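Local coordinates for protein lipase aflb (Neosartorya fumigata, PDB 6IDY) that probably hydrolyses ester bonds of lipids such as triacylglycerols, as a fungal lipase of the alpha/beta-hydrolase type that carries a bound calcium ion, at residues A[109-120]-A[140-149]. Residues are numbered along the deposited sequence; the frame is centred on the assembly and turned at random.
Sequences DLNSIHNRNPSP and ENALRAAIHI
Glu140 OE2, bonded to Tyr214 OH, comes within 4.3 Å of Pro120 CD and meets NH2 at the guanidinium edge of Arg144 in a long salt bridge. Arg144 CD lies beside Asn117 CB; the bend at chi3 then turns the guanidinium along Asn117 O, to which NH1 bonds weakly, and lays one face over Ser119 CA, 3.4 Å from the plane. Arg144 O accepts from Asn117 ND2 (2.8 Å) and from Ile147 N, on opposite faces of its plane. Next, Ala145 O accepts twice: Asn115 N lies on a lone pair in the carbonyl plane, while Asn115 ND2 (2.8 Å) comes in tilted from it. Ile147 O receives the other N-H of Asn117 ND2 in a nearly straight bond (165°), so the amide bridges two carbonyls and its rotation is fixed. His148, its CG anti to the backbone N (chi1 -175°), meets Trp194 ring to ring. Its ND1 donates to Asn115 OD1 at 2.9 Å, amide and ring 74° apart, and Leu110 CA sits over the rim of one face. Ile149 CD1 packs 3.5 Å from Asn117 OD1, which a water links to Ile149 N. Two loop asparagines thus tie down the turn from helix 140-145 into strand 147-148, the antiparallel edge strand of the alpha/beta-hydrolase sheet, beside strand 190-195.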
ATOM      1  N   ASP A 109       0.735  13.830 -12.863  1.00 46.74           N
ATOM      2  CA  ASP A 109       0.632  12.835 -13.938  1.00 46.06           C
ATOM      3  C   ASP A 109       0.823  11.390 -13.468  1.00 45.44           C
ATOM      4  O   ASP A 109       0.173  10.496 -14.006  1.00 43.85           O
ATOM      5  CB  ASP A 109       1.588  13.167 -15.096  1.00 49.60           C
ATOM      6  CG  ASP A 109       1.279  14.463 -15.832  1.00 69.36           C
ATOM      7  OD1 ASP A 109       0.084  14.837 -15.911  1.00 71.19           O
ATOM      8  OD2 ASP A 109       2.231  15.095 -16.345  1.00 79.15           O
ATOM      9  N   LEU A 110       1.677  11.168 -12.445  1.00 40.00           N
ATOM     10  CA  LEU A 110       1.950   9.839 -11.875  1.00 38.59           C
ATOM     11  C   LEU A 110       0.723   9.220 -11.179  1.00 37.30           C
ATOM     12  O   LEU A 110       0.673   8.002 -11.022  1.00 35.28           O
ATOM     13  CB  LEU A 110       3.132   9.875 -10.877  1.00 39.45           C
ATOM     14  CG  LEU A 110       4.424  10.604 -11.274  1.00 46.66           C
ATOM     15  CD1 LEU A 110       5.387  10.651 -10.106  1.00 47.11           C
ATOM     16  CD2 LEU A 110       5.091   9.970 -12.505  1.00 50.55           C
ATOM     17  N   ASN A 111      -0.243  10.056 -10.744  1.00 32.02           N
ATOM     18  CA  ASN A 111      -1.451   9.603 -10.045  1.00 30.74           C
ATOM     19  C   ASN A 111      -2.667   9.430 -10.963  1.00 33.42           C
ATOM     20  O   ASN A 111      -3.727   9.012 -10.504  1.00 32.39           O
ATOM     21  CB  ASN A 111      -1.779  10.542  -8.880  1.00 27.30           C
ATOM     22  CG  ASN A 111      -0.752  10.523  -7.787  1.00 37.87           C
ATOM     23  OD1 ASN A 111      -0.103   9.514  -7.523  1.00 29.84           O
ATOM     24  ND2 ASN A 111      -0.589  11.639  -7.113  1.00 32.90           N
ATOM     25  N   SER A 112      -2.500   9.725 -12.257  1.00 29.39           N
ATOM     26  CA  SER A 112      -3.555   9.640 -13.257  1.00 28.96           C
ATOM     27  C   SER A 112      -4.245   8.269 -13.333  1.00 31.11           C
ATOM     28  O   SER A 112      -3.591   7.226 -13.254  1.00 29.56           O
ATOM     29  CB  SER A 112      -3.015  10.034 -14.629  1.00 31.60           C
ATOM     30  OG  SER A 112      -3.977   9.843 -15.652  1.00 41.00           O
ATOM     31  N   ILE A 113      -5.577   8.300 -13.461  1.00 26.97           N
ATOM     32  CA  ILE A 113      -6.424   7.122 -13.653  1.00 26.01           C
ATOM     33  C   ILE A 113      -6.906   7.160 -15.121  1.00 30.07           C
ATOM     34  O   ILE A 113      -7.765   6.376 -15.514  1.00 29.70           O
ATOM     35  CB  ILE A 113      -7.582   7.004 -12.601  1.00 28.27           C
ATOM     36  CG1 ILE A 113      -8.644   8.127 -12.736  1.00 28.80           C
ATOM     37  CG2 ILE A 113      -7.032   6.921 -11.171  1.00 28.80           C
ATOM     38  CD1 ILE A 113     -10.062   7.748 -12.245  1.00 30.44           C
ATOM     39  N   HIS A 114      -6.316   8.069 -15.925  1.00 27.40           N
ATOM     40  CA  HIS A 114      -6.645   8.283 -17.335  1.00 28.88           C
ATOM     41  C   HIS A 114      -5.432   8.100 -18.259  1.00 32.78           C
ATOM     42  O   HIS A 114      -5.242   8.867 -19.198  1.00 32.32           O
ATOM     43  CB  HIS A 114      -7.309   9.663 -17.532  1.00 30.88           C
ATOM     44  CG  HIS A 114      -8.552   9.847 -16.718  1.00 34.64           C
ATOM     45  ND1 HIS A 114      -9.679   9.066 -16.931  1.00 36.66           N
ATOM     46  CD2 HIS A 114      -8.805  10.712 -15.710  1.00 36.33           C
ATOM     47  CE1 HIS A 114     -10.572   9.477 -16.046  1.00 35.83           C
ATOM     48  NE2 HIS A 114     -10.096  10.470 -15.296  1.00 36.14           N
ATOM     49  N   ASN A 115      -4.622   7.061 -17.994  1.00 29.92           N
ATOM     50  CA  ASN A 115      -3.443   6.727 -18.796  1.00 29.55           C
ATOM     51  C   ASN A 115      -3.867   6.176 -20.147  1.00 33.34           C
ATOM     52  O   ASN A 115      -4.916   5.539 -20.248  1.00 32.56           O
ATOM     53  CB  ASN A 115      -2.567   5.720 -18.063  1.00 27.71           C
ATOM     54  CG  ASN A 115      -2.087   6.210 -16.719  1.00 33.99           C
ATOM     55  OD1 ASN A 115      -1.149   7.007 -16.620  1.00 27.04           O
ATOM     56  ND2 ASN A 115      -2.728   5.752 -15.658  1.00 20.81           N
ATOM     57  N   ARG A 116      -3.072   6.438 -21.187  1.00 31.25           N
ATOM     58  CA  ARG A 116      -3.382   5.986 -22.544  1.00 32.17           C
ATOM     59  C   ARG A 116      -2.463   4.837 -22.932  1.00 36.32           C
ATOM     60  O   ARG A 116      -1.325   5.044 -23.357  1.00 36.55           O
ATOM     61  CB  ARG A 116      -3.343   7.157 -23.549  1.00 33.66           C
ATOM     62  CG  ARG A 116      -4.274   8.328 -23.191  1.00 48.45           C
ATOM     63  CD  ARG A 116      -5.708   8.106 -23.647  1.00 65.18           C
ATOM     64  NE  ARG A 116      -6.643   9.051 -23.028  1.00 76.35           N
ATOM     65  CZ  ARG A 116      -7.398   8.781 -21.966  1.00 87.85           C
ATOM     66  NH1 ARG A 116      -7.342   7.585 -21.385  1.00 72.37           N
ATOM     67  NH2 ARG A 116      -8.219   9.701 -21.477  1.00 72.72           N
ATOM     68  N   ASN A 117      -2.955   3.621 -22.708  1.00 33.40           N
ATOM     69  CA  ASN A 117      -2.234   2.375 -22.932  1.00 34.01           C
ATOM     70  C   ASN A 117      -2.785   1.621 -24.145  1.00 39.83           C
ATOM     71  O   ASN A 117      -4.000   1.614 -24.343  1.00 39.56           O
ATOM     72  CB  ASN A 117      -2.287   1.504 -21.664  1.00 33.04           C
ATOM     73  CG  ASN A 117      -1.725   2.191 -20.445  1.00 39.72           C
ATOM     74  OD1 ASN A 117      -0.620   2.742 -20.468  1.00 28.24           O
ATOM     75  ND2 ASN A 117      -2.478   2.179 -19.351  1.00 25.09           N
ATOM     76  N   PRO A 118      -1.920   0.986 -24.968  1.00 38.48           N
ATOM     77  CA  PRO A 118      -2.430   0.285 -26.159  1.00 39.48           C
ATOM     78  C   PRO A 118      -3.219  -0.978 -25.842  1.00 43.57           C
ATOM     79  O   PRO A 118      -3.064  -1.547 -24.763  1.00 41.61           O
ATOM     80  CB  PRO A 118      -1.158  -0.037 -26.951  1.00 42.09           C
ATOM     81  CG  PRO A 118      -0.089  -0.131 -25.919  1.00 46.02           C
ATOM     82  CD  PRO A 118      -0.444   0.896 -24.879  1.00 40.78           C
ATOM     83  N   SER A 119      -4.064  -1.415 -26.790  1.00 42.35           N
ATOM     84  CA  SER A 119      -4.855  -2.642 -26.670  1.00 42.34           C
ATOM     85  C   SER A 119      -3.899  -3.848 -26.560  1.00 46.03           C
ATOM     86  O   SER A 119      -2.901  -3.881 -27.283  1.00 45.34           O
ATOM     87  CB  SER A 119      -5.764  -2.806 -27.882  1.00 46.74           C
ATOM     88  OG  SER A 119      -4.990  -2.941 -29.063  1.00 57.65           O
ATOM     89  N   PRO A 120      -4.137  -4.813 -25.642  1.00 43.70           N
ATOM     90  CA  PRO A 120      -3.205  -5.948 -25.531  1.00 44.05           C
ATOM     91  C   PRO A 120      -3.302  -6.901 -26.718  1.00 50.22           C
ATOM     92  O   PRO A 120      -4.378  -7.058 -27.301  1.00 49.96           O
ATOM     93  CB  PRO A 120      -3.616  -6.625 -24.220  1.00 44.65           C
ATOM     94  CG  PRO A 120      -5.048  -6.286 -24.053  1.00 48.82           C
ATOM     95  CD  PRO A 120      -5.253  -4.930 -24.678  1.00 44.82           C
ATOM     96  N   GLU A 140     -13.358  -2.399 -19.546  1.00 29.19           N
ATOM     97  CA  GLU A 140     -11.947  -2.610 -19.895  1.00 29.62           C
ATOM     98  C   GLU A 140     -11.151  -1.298 -19.999  1.00 34.29           C
ATOM     99  O   GLU A 140     -10.029  -1.231 -19.492  1.00 34.04           O
ATOM    100  CB  GLU A 140     -11.811  -3.452 -21.175  1.00 31.35           C
ATOM    101  CG  GLU A 140     -10.375  -3.788 -21.550  1.00 38.74           C
ATOM    102  CD  GLU A 140     -10.164  -4.743 -22.711  1.00 56.63           C
ATOM    103  OE1 GLU A 140     -11.054  -4.837 -23.588  1.00 52.98           O
ATOM    104  OE2 GLU A 140      -9.100  -5.403 -22.742  1.00 50.84           O
ATOM    105  N   ASN A 141     -11.737  -0.264 -20.630  1.00 31.31           N
ATOM    106  CA  ASN A 141     -11.088   1.035 -20.804  1.00 31.46           C
ATOM    107  C   ASN A 141     -10.733   1.690 -19.466  1.00 33.13           C
ATOM    108  O   ASN A 141      -9.642   2.234 -19.344  1.00 33.57           O
ATOM    109  CB  ASN A 141     -11.905   1.970 -21.721  1.00 34.97           C
ATOM    110  CG  ASN A 141     -13.208   2.513 -21.165  1.00 64.58           C
ATOM    111  OD1 ASN A 141     -13.815   1.972 -20.232  1.00 56.18           O
ATOM    112  ND2 ASN A 141     -13.672   3.610 -21.745  1.00 63.08           N
ATOM    113  N   ALA A 142     -11.624   1.585 -18.462  1.00 27.66           N
ATOM    114  CA  ALA A 142     -11.405   2.111 -17.112  1.00 27.09           C
ATOM    115  C   ALA A 142     -10.325   1.300 -16.371  1.00 30.49           C
ATOM    116  O   ALA A 142      -9.487   1.891 -15.695  1.00 30.23           O
ATOM    117  CB  ALA A 142     -12.711   2.097 -16.323  1.00 27.41           C
ATOM    118  N   LEU A 143     -10.339  -0.044 -16.511  1.00 26.37           N
ATOM    119  CA  LEU A 143      -9.353  -0.934 -15.882  1.00 25.29           C
ATOM    120  C   LEU A 143      -7.948  -0.655 -16.438  1.00 28.66           C
ATOM    121  O   LEU A 143      -7.009  -0.478 -15.661  1.00 26.89           O
ATOM    122  CB  LEU A 143      -9.717  -2.420 -16.106  1.00 25.02           C
ATOM    123  CG  LEU A 143     -10.949  -2.969 -15.386  1.00 29.22           C
ATOM    124  CD1 LEU A 143     -11.387  -4.272 -16.003  1.00 29.29           C
ATOM    125  CD2 LEU A 143     -10.683  -3.182 -13.898  1.00 30.89           C
ATOM    126  N   ARG A 144      -7.818  -0.600 -17.784  1.00 24.98           N
ATOM    127  CA  ARG A 144      -6.546  -0.355 -18.466  1.00 25.31           C
ATOM    128  C   ARG A 144      -6.011   1.063 -18.201  1.00 28.51           C
ATOM    129  O   ARG A 144      -4.797   1.235 -18.055  1.00 28.14           O
ATOM    130  CB  ARG A 144      -6.695  -0.612 -19.978  1.00 26.69           C
ATOM    131  CG  ARG A 144      -5.372  -0.762 -20.733  1.00 33.66           C
ATOM    132  CD  ARG A 144      -5.554  -0.564 -22.229  1.00 38.87           C
ATOM    133  NE  ARG A 144      -6.431  -1.574 -22.823  1.00 48.02           N
ATOM    134  CZ  ARG A 144      -7.031  -1.450 -24.001  1.00 66.84           C
ATOM    135  NH1 ARG A 144      -6.858  -0.355 -24.732  1.00 60.72           N
ATOM    136  NH2 ARG A 144      -7.810  -2.418 -24.459  1.00 55.53           N
ATOM    137  N   ALA A 145      -6.909   2.072 -18.133  1.00 24.58           N
ATOM    138  CA  ALA A 145      -6.512   3.469 -17.894  1.00 24.54           C
ATOM    139  C   ALA A 145      -5.943   3.720 -16.485  1.00 27.10           C
ATOM    140  O   ALA A 145      -5.258   4.719 -16.278  1.00 25.51           O
ATOM    141  CB  ALA A 145      -7.667   4.422 -18.193  1.00 25.38           C
ATOM    142  N   ALA A 146      -6.199   2.797 -15.534  1.00 24.36           N
ATOM    143  CA  ALA A 146      -5.695   2.881 -14.157  1.00 23.34           C
ATOM    144  C   ALA A 146      -4.193   2.553 -14.095  1.00 26.87           C
ATOM    145  O   ALA A 146      -3.525   2.914 -13.126  1.00 25.76           O
ATOM    146  CB  ALA A 146      -6.471   1.934 -13.261  1.00 23.14           C
ATOM    147  N   ILE A 147      -3.668   1.879 -15.134  1.00 23.63           N
ATOM    148  CA  ILE A 147      -2.268   1.454 -15.185  1.00 23.11           C
ATOM    149  C   ILE A 147      -1.361   2.560 -15.695  1.00 27.82           C
ATOM    150  O   ILE A 147      -1.511   3.009 -16.828  1.00 28.33           O
ATOM    151  CB  ILE A 147      -2.076   0.139 -15.994  1.00 25.64           C
ATOM    152  CG1 ILE A 147      -3.125  -0.934 -15.605  1.00 25.36           C
ATOM    153  CG2 ILE A 147      -0.638  -0.385 -15.841  1.00 25.84           C
ATOM    154  CD1 ILE A 147      -3.333  -2.060 -16.632  1.00 27.84           C
ATOM    155  N   HIS A 148      -0.398   2.971 -14.872  1.00 24.33           N
ATOM    156  CA  HIS A 148       0.584   3.954 -15.293  1.00 24.59           C
ATOM    157  C   HIS A 148       1.820   3.193 -15.744  1.00 27.25           C
ATOM    158  O   HIS A 148       2.519   2.600 -14.920  1.00 26.68           O
ATOM    159  CB  HIS A 148       0.924   4.966 -14.187  1.00 25.31           C
ATOM    160  CG  HIS A 148       1.848   6.042 -14.664  1.00 29.48           C
ATOM    161  ND1 HIS A 148       1.363   7.204 -15.236  1.00 32.21           N
ATOM    162  CD2 HIS A 148       3.199   6.067 -14.702  1.00 31.56           C
ATOM    163  CE1 HIS A 148       2.431   7.918 -15.557  1.00 32.19           C
ATOM    164  NE2 HIS A 148       3.559   7.272 -15.262  1.00 32.25           N
ATOM    165  N   ILE A 149       2.051   3.172 -17.061  1.00 23.05           N
ATOM    166  CA  ILE A 149       3.202   2.515 -17.672  1.00 22.20           C
ATOM    167  C   ILE A 149       4.243   3.598 -17.994  1.00 27.58           C
ATOM    168  O   ILE A 149       4.015   4.406 -18.898  1.00 27.68           O
ATOM    169  CB  ILE A 149       2.818   1.664 -18.919  1.00 24.30           C
ATOM    170  CG1 ILE A 149       1.794   0.562 -18.551  1.00 23.46           C
ATOM    171  CG2 ILE A 149       4.073   1.062 -19.578  1.00 23.95           C
ATOM    172  CD1 ILE A 149       1.145  -0.166 -19.740  1.00 27.62           C
TER
HETATM  173  O   HOH W   1      -9.437   4.389 -14.732  1.00 24.50           O
HETATM  174  O   HOH W   2       0.525   4.721 -19.034  1.00 25.78           O